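Local structure of putative trimethylamine methyltransferase (Rhizobium meliloti, 4YYC) at residues 165-179 / 198-210. The protein probably transfers methyl groups, as a member of the trimethylamine methyltransferase family. Sequence-based numbering, arbitrary orientation.
Sequences VKLAYMAPSMHSSGG and YSHIRYSDKPFMG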
ATOM      1  N   VAL A 165      13.560   2.453  22.770  1.00 14.86           N
ATOM      2  CA  VAL A 165      12.475   2.549  23.710  1.00 15.15           C
ATOM      3  C   VAL A 165      11.976   3.992  23.829  1.00 15.51           C
ATOM      4  O   VAL A 165      10.770   4.245  23.838  1.00 15.22           O
ATOM      5  CB  VAL A 165      12.818   1.941  25.066  1.00 15.66           C
ATOM      6  CG1 VAL A 165      11.690   2.165  26.050  1.00 16.14           C
ATOM      7  CG2 VAL A 165      13.031   0.440  24.904  1.00 15.91           C
ATOM      8  N   LYS A 166      12.910   4.935  23.925  1.00 15.65           N
ATOM      9  CA  LYS A 166      12.560   6.344  23.982  1.00 16.32           C
ATOM     10  C   LYS A 166      11.772   6.802  22.750  1.00 15.99           C
ATOM     11  O   LYS A 166      10.760   7.479  22.869  1.00 16.02           O
ATOM     12  CB  LYS A 166      13.809   7.221  24.164  1.00 17.03           C
ATOM     13  CG  LYS A 166      14.558   7.008  25.489  1.00 17.93           C
ATOM     14  CD  LYS A 166      15.821   7.855  25.495  1.00 19.22           C
ATOM     15  CE  LYS A 166      16.526   7.775  26.828  1.00 20.53           C
ATOM     16  NZ  LYS A 166      17.813   8.500  26.880  1.00 21.06           N
ATOM     17  N   LEU A 167      12.254   6.427  21.550  1.00 15.63           N
ATOM     18  CA  LEU A 167      11.570   6.842  20.333  1.00 15.74           C
ATOM     19  C   LEU A 167      10.195   6.221  20.206  1.00 15.29           C
ATOM     20  O   LEU A 167       9.248   6.881  19.735  1.00 15.44           O
ATOM     21  CB  LEU A 167      12.418   6.476  19.112  1.00 15.77           C
ATOM     22  CG  LEU A 167      13.761   7.228  18.971  1.00 16.24           C
ATOM     23  CD1 LEU A 167      14.486   6.638  17.781  1.00 16.77           C
ATOM     24  CD2 LEU A 167      13.607   8.713  18.779  1.00 16.59           C
ATOM     25  N   ALA A 168      10.057   4.980  20.670  1.00 14.76           N
ATOM     26  CA  ALA A 168       8.758   4.330  20.684  1.00 14.59           C
ATOM     27  C   ALA A 168       7.788   4.988  21.680  1.00 14.88           C
ATOM     28  O   ALA A 168       6.589   5.106  21.389  1.00 15.03           O
ATOM     29  CB  ALA A 168       8.892   2.855  21.029  1.00 14.64           C
ATOM     30  N   TYR A 169       8.312   5.428  22.825  1.00 15.28           N
ATOM     31  CA  TYR A 169       7.516   6.167  23.813  1.00 16.15           C
ATOM     32  C   TYR A 169       6.991   7.470  23.207  1.00 16.47           C
ATOM     33  O   TYR A 169       5.844   7.841  23.409  1.00 17.00           O
ATOM     34  CB  TYR A 169       8.361   6.425  25.070  1.00 17.20           C
ATOM     35  CG  TYR A 169       7.724   7.362  26.036  1.00 18.16           C
ATOM     36  CD1 TYR A 169       6.658   6.955  26.813  1.00 18.79           C
ATOM     37  CD2 TYR A 169       8.146   8.695  26.123  1.00 19.29           C
ATOM     38  CE1 TYR A 169       6.076   7.814  27.729  1.00 20.33           C
ATOM     39  CE2 TYR A 169       7.563   9.565  27.037  1.00 20.55           C
ATOM     40  CZ  TYR A 169       6.531   9.116  27.822  1.00 21.14           C
ATOM     41  OH  TYR A 169       5.924   9.958  28.711  1.00 23.40           O
HETATM   42  N   MSE A 170       7.840   8.163  22.445  1.00 16.45           N
HETATM   43  CA  MSE A 170       7.485   9.447  21.868  1.00 17.28           C
HETATM   44  C   MSE A 170       6.644   9.336  20.614  1.00 16.74           C
HETATM   45  O   MSE A 170       5.827  10.224  20.370  1.00 17.80           O
HETATM   46  CB  MSE A 170       8.727  10.256  21.583  1.00 17.99           C
HETATM   47  CG  MSE A 170       9.392  10.677  22.874  1.00 19.44           C
HETATM   48 SE   MSE A 170      11.009  11.767  22.587  1.00 21.02          SE
HETATM   49  CE  MSE A 170      12.285  10.428  22.041  1.00 21.48           C
ATOM     50  N   ALA A 171       6.836   8.312  19.792  1.00 15.89           N
ATOM     51  CA  ALA A 171       6.122   8.166  18.501  1.00 15.79           C
ATOM     52  C   ALA A 171       4.606   8.102  18.799  1.00 16.14           C
ATOM     53  O   ALA A 171       4.154   7.186  19.495  1.00 15.83           O
ATOM     54  CB  ALA A 171       6.540   6.912  17.812  1.00 15.58           C
ATOM     55  N   PRO A 172       3.806   9.023  18.227  1.00 16.73           N
ATOM     56  CA  PRO A 172       2.419   9.092  18.707  1.00 17.37           C
ATOM     57  C   PRO A 172       1.564   7.867  18.355  1.00 16.86           C
ATOM     58  O   PRO A 172       0.638   7.547  19.100  1.00 17.48           O
ATOM     59  CB  PRO A 172       1.840  10.324  18.012  1.00 18.31           C
ATOM     60  CG  PRO A 172       2.985  11.090  17.544  1.00 18.98           C
ATOM     61  CD  PRO A 172       4.210  10.236  17.506  1.00 17.49           C
ATOM     62  N   SER A 173       1.859   7.175  17.258  1.00 16.27           N
ATOM     63  CA  SER A 173       1.071   5.996  16.889  1.00 16.27           C
ATOM     64  C   SER A 173       1.788   4.699  17.161  1.00 16.24           C
ATOM     65  O   SER A 173       1.349   3.650  16.708  1.00 16.30           O
ATOM     66  CB  SER A 173       0.540   6.073  15.437  1.00 16.47           C
ATOM     67  OG  SER A 173      -0.492   7.033  15.308  1.00 16.98           O
HETATM   68  N   MSE A 174       2.861   4.729  17.954  1.00 16.09           N
HETATM   69  CA  MSE A 174       3.492   3.475  18.435  1.00 16.28           C
HETATM   70  C   MSE A 174       2.788   3.139  19.713  1.00 16.93           C
HETATM   71  O   MSE A 174       2.965   3.821  20.719  1.00 19.98           O
HETATM   72  CB  MSE A 174       5.001   3.666  18.580  1.00 16.42           C
HETATM   73  CG  MSE A 174       5.745   2.384  18.864  1.00 16.91           C
HETATM   74 SE   MSE A 174       5.441   1.076  17.419  1.00 17.78          SE
HETATM   75  CE  MSE A 174       6.669   1.823  16.237  1.00 16.51           C
ATOM     76  N   HIS A 175       1.971   2.096  19.740  1.00 15.91           N
ATOM     77  CA  HIS A 175       1.136   1.854  20.908  1.00 16.14           C
ATOM     78  C   HIS A 175       1.818   0.995  21.954  1.00 16.57           C
ATOM     79  O   HIS A 175       1.433   1.063  23.115  1.00 18.32           O
ATOM     80  CB  HIS A 175      -0.171   1.218  20.492  1.00 15.81           C
ATOM     81  CG  HIS A 175      -0.819   1.950  19.345  1.00 15.58           C
ATOM     82  ND1 HIS A 175      -0.923   1.405  18.090  1.00 15.43           N
ATOM     83  CD2 HIS A 175      -1.353   3.192  19.262  1.00 16.17           C
ATOM     84  CE1 HIS A 175      -1.505   2.273  17.281  1.00 15.56           C
ATOM     85  NE2 HIS A 175      -1.767   3.370  17.970  1.00 15.84           N
ATOM     86  N   SER A 176       2.753   0.171  21.537  1.00 15.50           N
ATOM     87  CA  SER A 176       3.529  -0.686  22.450  1.00 15.51           C
ATOM     88  C   SER A 176       4.978  -0.288  22.423  1.00 15.68           C
ATOM     89  O   SER A 176       5.498   0.088  21.379  1.00 15.34           O
ATOM     90  CB  SER A 176       3.425  -2.120  21.974  1.00 15.18           C
ATOM     91  OG  SER A 176       4.307  -3.004  22.649  1.00 15.90           O
ATOM     92  N   SER A 177       5.632  -0.478  23.557  1.00 16.11           N
ATOM     93  CA  SER A 177       7.081  -0.305  23.701  1.00 16.41           C
ATOM     94  C   SER A 177       7.866  -1.384  22.983  1.00 16.21           C
ATOM     95  O   SER A 177       9.024  -1.186  22.622  1.00 16.10           O
ATOM     96  CB  SER A 177       7.461  -0.315  25.172  1.00 17.19           C
ATOM     97  OG  SER A 177       8.724   0.254  25.411  1.00 17.89           O
ATOM     98  N   GLY A 178       7.256  -2.528  22.770  1.00 15.38           N
ATOM     99  CA  GLY A 178       7.932  -3.650  22.116  1.00 15.30           C
ATOM    100  C   GLY A 178       8.685  -4.577  23.083  1.00 15.12           C
ATOM    101  O   GLY A 178       8.391  -4.636  24.259  1.00 15.18           O
ATOM    102  N   GLY A 179       9.620  -5.315  22.487  1.00 14.81           N
ATOM    103  CA  GLY A 179      10.380  -6.319  23.167  1.00 15.44           C
ATOM    104  C   GLY A 179      11.844  -6.140  22.860  1.00 15.46           C
ATOM    105  O   GLY A 179      12.470  -5.193  23.319  1.00 15.96           O
ATOM    106  N   TYR A 198      13.855  -3.955  32.079  1.00 18.01           N
ATOM    107  CA  TYR A 198      13.957  -2.738  32.874  1.00 18.62           C
ATOM    108  C   TYR A 198      13.827  -1.497  32.002  1.00 18.43           C
ATOM    109  O   TYR A 198      13.170  -0.518  32.389  1.00 18.60           O
ATOM    110  CB  TYR A 198      15.270  -2.678  33.632  1.00 19.29           C
ATOM    111  CG  TYR A 198      15.408  -1.404  34.467  1.00 20.18           C
ATOM    112  CD1 TYR A 198      14.750  -1.278  35.695  1.00 21.24           C
ATOM    113  CD2 TYR A 198      16.145  -0.339  34.025  1.00 20.56           C
ATOM    114  CE1 TYR A 198      14.889  -0.125  36.480  1.00 21.90           C
ATOM    115  CE2 TYR A 198      16.271   0.827  34.767  1.00 21.62           C
ATOM    116  CZ  TYR A 198      15.634   0.941  35.995  1.00 22.12           C
ATOM    117  OH  TYR A 198      15.786   2.123  36.696  1.00 23.19           O
ATOM    118  N   SER A 199      14.450  -1.535  30.827  1.00 18.15           N
ATOM    119  CA  SER A 199      14.414  -0.370  29.910  1.00 18.67           C
ATOM    120  C   SER A 199      12.988  -0.015  29.491  1.00 17.70           C
ATOM    121  O   SER A 199      12.622   1.151  29.431  1.00 17.49           O
ATOM    122  CB  SER A 199      15.296  -0.628  28.676  1.00 19.37           C
ATOM    123  OG  SER A 199      16.626  -0.746  29.089  1.00 22.33           O
ATOM    124  N   HIS A 200      12.160  -1.025  29.215  1.00 16.85           N
ATOM    125  CA  HIS A 200      10.750  -0.806  28.888  1.00 17.07           C
ATOM    126  C   HIS A 200       9.966  -0.188  30.042  1.00 17.82           C
ATOM    127  O   HIS A 200       8.963   0.465  29.818  1.00 18.87           O
ATOM    128  CB  HIS A 200      10.081  -2.103  28.432  1.00 16.96           C
ATOM    129  CG  HIS A 200      10.557  -2.585  27.084  1.00 16.48           C
ATOM    130  ND1 HIS A 200      10.268  -1.909  25.919  1.00 16.39           N
ATOM    131  CD2 HIS A 200      11.293  -3.658  26.717  1.00 16.52           C
ATOM    132  CE1 HIS A 200      10.803  -2.546  24.899  1.00 16.45           C
ATOM    133  NE2 HIS A 200      11.426  -3.616  25.352  1.00 16.38           N
ATOM    134  N   ILE A 201      10.422  -0.398  31.268  1.00 17.83           N
ATOM    135  CA  ILE A 201       9.738   0.158  32.439  1.00 18.44           C
ATOM    136  C   ILE A 201      10.225   1.550  32.748  1.00 19.11           C
ATOM    137  O   ILE A 201       9.399   2.424  33.060  1.00 19.47           O
ATOM    138  CB  ILE A 201       9.880  -0.783  33.659  1.00 18.80           C
ATOM    139  CG1 ILE A 201       9.317  -2.156  33.329  1.00 18.55           C
ATOM    140  CG2 ILE A 201       9.210  -0.161  34.876  1.00 19.55           C
ATOM    141  CD1 ILE A 201       9.688  -3.267  34.285  1.00 19.05           C
ATOM    142  N   ARG A 202      11.543   1.737  32.690  1.00 19.71           N
ATOM    143  CA  ARG A 202      12.172   3.012  33.097  0.50 20.71           C
ATOM    144  C   ARG A 202      11.940   4.109  32.047  1.00 20.72           C
ATOM    145  O   ARG A 202      11.708   5.268  32.404  1.00 21.75           O
ATOM    146  CB  ARG A 202      13.674   2.783  33.350  0.50 21.43           C
ATOM    147  CG  ARG A 202      14.519   3.988  33.780  0.50 22.62           C
ATOM    148  CD  ARG A 202      14.044   4.667  35.066  0.50 23.73           C
ATOM    149  NE  ARG A 202      12.881   5.453  34.745  0.50 24.44           N
ATOM    150  CZ  ARG A 202      12.303   6.377  35.481  0.50 25.37           C
ATOM    151  NH1 ARG A 202      12.808   6.783  36.647  0.50 26.29           N
ATOM    152  NH2 ARG A 202      11.213   6.926  34.947  0.50 25.22           N
ATOM    153  N   TYR A 203      11.998   3.753  30.761  1.00 19.09           N
ATOM    154  CA  TYR A 203      12.002   4.743  29.691  1.00 18.78           C
ATOM    155  C   TYR A 203      10.694   4.835  28.946  1.00 17.92           C
ATOM    156  O   TYR A 203      10.541   5.686  28.052  1.00 17.70           O
ATOM    157  CB  TYR A 203      13.155   4.490  28.740  1.00 18.71           C
ATOM    158  CG  TYR A 203      14.498   4.599  29.433  1.00 20.05           C
ATOM    159  CD1 TYR A 203      15.006   5.834  29.786  1.00 20.97           C
ATOM    160  CD2 TYR A 203      15.225   3.470  29.781  1.00 20.32           C
ATOM    161  CE1 TYR A 203      16.233   5.934  30.435  1.00 22.49           C
ATOM    162  CE2 TYR A 203      16.445   3.542  30.445  1.00 21.47           C
ATOM    163  CZ  TYR A 203      16.950   4.778  30.754  1.00 22.70           C
ATOM    164  OH  TYR A 203      18.157   4.857  31.427  1.00 24.40           O
ATOM    165  N   SER A 204       9.718   4.016  29.334  1.00 17.52           N
ATOM    166  CA  SER A 204       8.398   4.067  28.681  1.00 17.39           C
ATOM    167  C   SER A 204       7.336   3.716  29.713  1.00 17.96           C
ATOM    168  O   SER A 204       7.667   3.145  30.772  1.00 18.12           O
ATOM    169  CB  SER A 204       8.339   3.042  27.570  1.00 16.93           C
ATOM    170  OG  SER A 204       7.166   3.243  26.793  1.00 16.42           O
ATOM    171  N   ASP A 205       6.093   4.028  29.396  1.00 17.99           N
ATOM    172  CA  ASP A 205       4.950   3.536  30.164  1.00 18.76           C
ATOM    173  C   ASP A 205       3.921   2.845  29.273  1.00 17.96           C
ATOM    174  O   ASP A 205       2.790   2.648  29.692  1.00 18.01           O
ATOM    175  CB  ASP A 205       4.318   4.658  30.996  1.00 20.42           C
ATOM    176  CG  ASP A 205       3.769   5.791  30.156  1.00 21.32           C
ATOM    177  OD1 ASP A 205       3.851   5.736  28.930  1.00 21.01           O
ATOM    178  OD2 ASP A 205       3.209   6.744  30.778  1.00 24.14           O
ATOM    179  N   LYS A 206       4.348   2.480  28.063  1.00 16.99           N
ATOM    180  CA  LYS A 206       3.520   1.755  27.113  1.00 16.99           C
ATOM    181  C   LYS A 206       3.659   0.260  27.354  1.00 17.04           C
ATOM    182  O   LYS A 206       4.633  -0.190  27.913  1.00 17.36           O
ATOM    183  CB  LYS A 206       3.886   2.133  25.675  1.00 16.61           C
ATOM    184  CG  LYS A 206       3.528   3.556  25.302  1.00 17.11           C
ATOM    185  CD  LYS A 206       3.958   4.005  23.913  1.00 16.86           C
ATOM    186  CE  LYS A 206       3.583   5.457  23.670  1.00 17.39           C
ATOM    187  NZ  LYS A 206       3.960   5.862  22.290  1.00 17.49           N
ATOM    188  N   PRO A 207       2.685  -0.542  26.909  1.00 16.69           N
ATOM    189  CA  PRO A 207       2.759  -1.983  27.183  1.00 16.59           C
ATOM    190  C   PRO A 207       3.958  -2.635  26.484  1.00 16.17           C
ATOM    191  O   PRO A 207       4.290  -2.266  25.381  1.00 15.96           O
ATOM    192  CB  PRO A 207       1.470  -2.540  26.644  1.00 16.89           C
ATOM    193  CG  PRO A 207       0.746  -1.442  26.055  1.00 17.30           C
ATOM    194  CD  PRO A 207       1.438  -0.145  26.247  1.00 16.98           C
ATOM    195  N   PHE A 208       4.586  -3.582  27.157  1.00 15.88           N
ATOM    196  CA  PHE A 208       5.845  -4.153  26.689  1.00 15.75           C
ATOM    197  C   PHE A 208       5.778  -5.666  26.608  1.00 15.66           C
ATOM    198  O   PHE A 208       4.825  -6.297  27.110  1.00 16.22           O
ATOM    199  CB  PHE A 208       7.000  -3.640  27.552  1.00 16.25           C
ATOM    200  CG  PHE A 208       6.953  -4.108  28.986  1.00 16.92           C
ATOM    201  CD1 PHE A 208       7.455  -5.345  29.334  1.00 17.39           C
ATOM    202  CD2 PHE A 208       6.382  -3.320  29.993  1.00 17.61           C
ATOM    203  CE1 PHE A 208       7.444  -5.780  30.656  1.00 18.27           C
ATOM    204  CE2 PHE A 208       6.338  -3.761  31.300  1.00 18.31           C
ATOM    205  CZ  PHE A 208       6.870  -5.003  31.639  1.00 18.32           C
HETATM  206  N   MSE A 209       6.809  -6.235  26.015  1.00 15.32           N
HETATM  207  CA  MSE A 209       6.912  -7.671  25.757  1.00 15.51           C
HETATM  208  C   MSE A 209       7.972  -8.272  26.633  1.00 15.74           C
HETATM  209  O   MSE A 209       8.911  -7.603  27.073  1.00 16.58           O
HETATM  210  CB  MSE A 209       7.286  -7.905  24.280  1.00 15.34           C
HETATM  211  CG  MSE A 209       6.236  -7.386  23.312  1.00 15.47           C
HETATM  212 SE   MSE A 209       6.852  -7.575  21.464  1.00 16.19          SE
HETATM  213  CE  MSE A 209       6.497  -9.472  21.265  1.00 16.22           C
ATOM    214  N   GLY A 210       7.865  -9.571  26.862  1.00 15.73           N
ATOM    215  CA  GLY A 210       8.763 -10.275  27.745  1.00 15.85           C
ATOM    216  C   GLY A 210       9.874 -11.020  27.078  1.00 16.03           C
ATOM    217  O   GLY A 210       9.957 -11.121  25.857  1.00 15.66           O
TER
HETATM  218  O   HOH W   1       8.374   2.721  24.400  1.00 17.28           O
HETATM  219  O   HOH W   2       3.458   9.169  29.659  1.00 34.16           O
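Ser177 and Gly178 run beside Pro207 to Met209, with the CA atoms of Ser177 and Phe208 5.0 Å apart. Ser177 N donates to Pro207 O and Met209 N to Gly178 O, while upstream the end of helix 158-170 lies against the end of helix 192-202 and the loop after it, Lys166 nearest Tyr203 and Tyr169 nearest Ser204. Pro207 O is gripped twice, because Ser176 OG reaches it from the opposite face of its carbonyl plane at 2.8 Å.

The side chain of Lys206, extended beyond CG, reaches into the bend after helix 158-170, where NZ donates to Met174 O at 2.8 Å and Ala168 O at 2.9 Å, both in the carbonyl plane, and to Tyr169 O from above the plane of that residue's own carbonyl. Ser40 OG is a further partner of NZ. The ammonium thus ties the helix end to the end of the turn that follows, and an alanine here would probably leave the three carbonyl oxygens without their shared donor and the bend freer to shift. His200 is pinned at both ring nitrogens: ND1 lies 2.7 Å from Ser177 OG, and NE2 donates to a lone pair of Gly179 O at 2.8 Å, which fixes the ring's rotation. Val165 turns CG1 away from its own amide nitrogen (chi1 175°), which sets that methyl against Tyr203 CB and Ser204 CB. Asp205 OD1 meets the Tyr169 ring edge, 3.3 Å from CE1, and forms a salt bridge with Arg126.

Helices 404-420 and 481-495 pack against the 165-179 side. Short, weakly bonded strand 208-209 begins the run of parallel strands 240-245, 269-277 and 313-322, consistent with this family's TIM-barrel-like fold, so this buried contact joins helix ends to the start of that sheet.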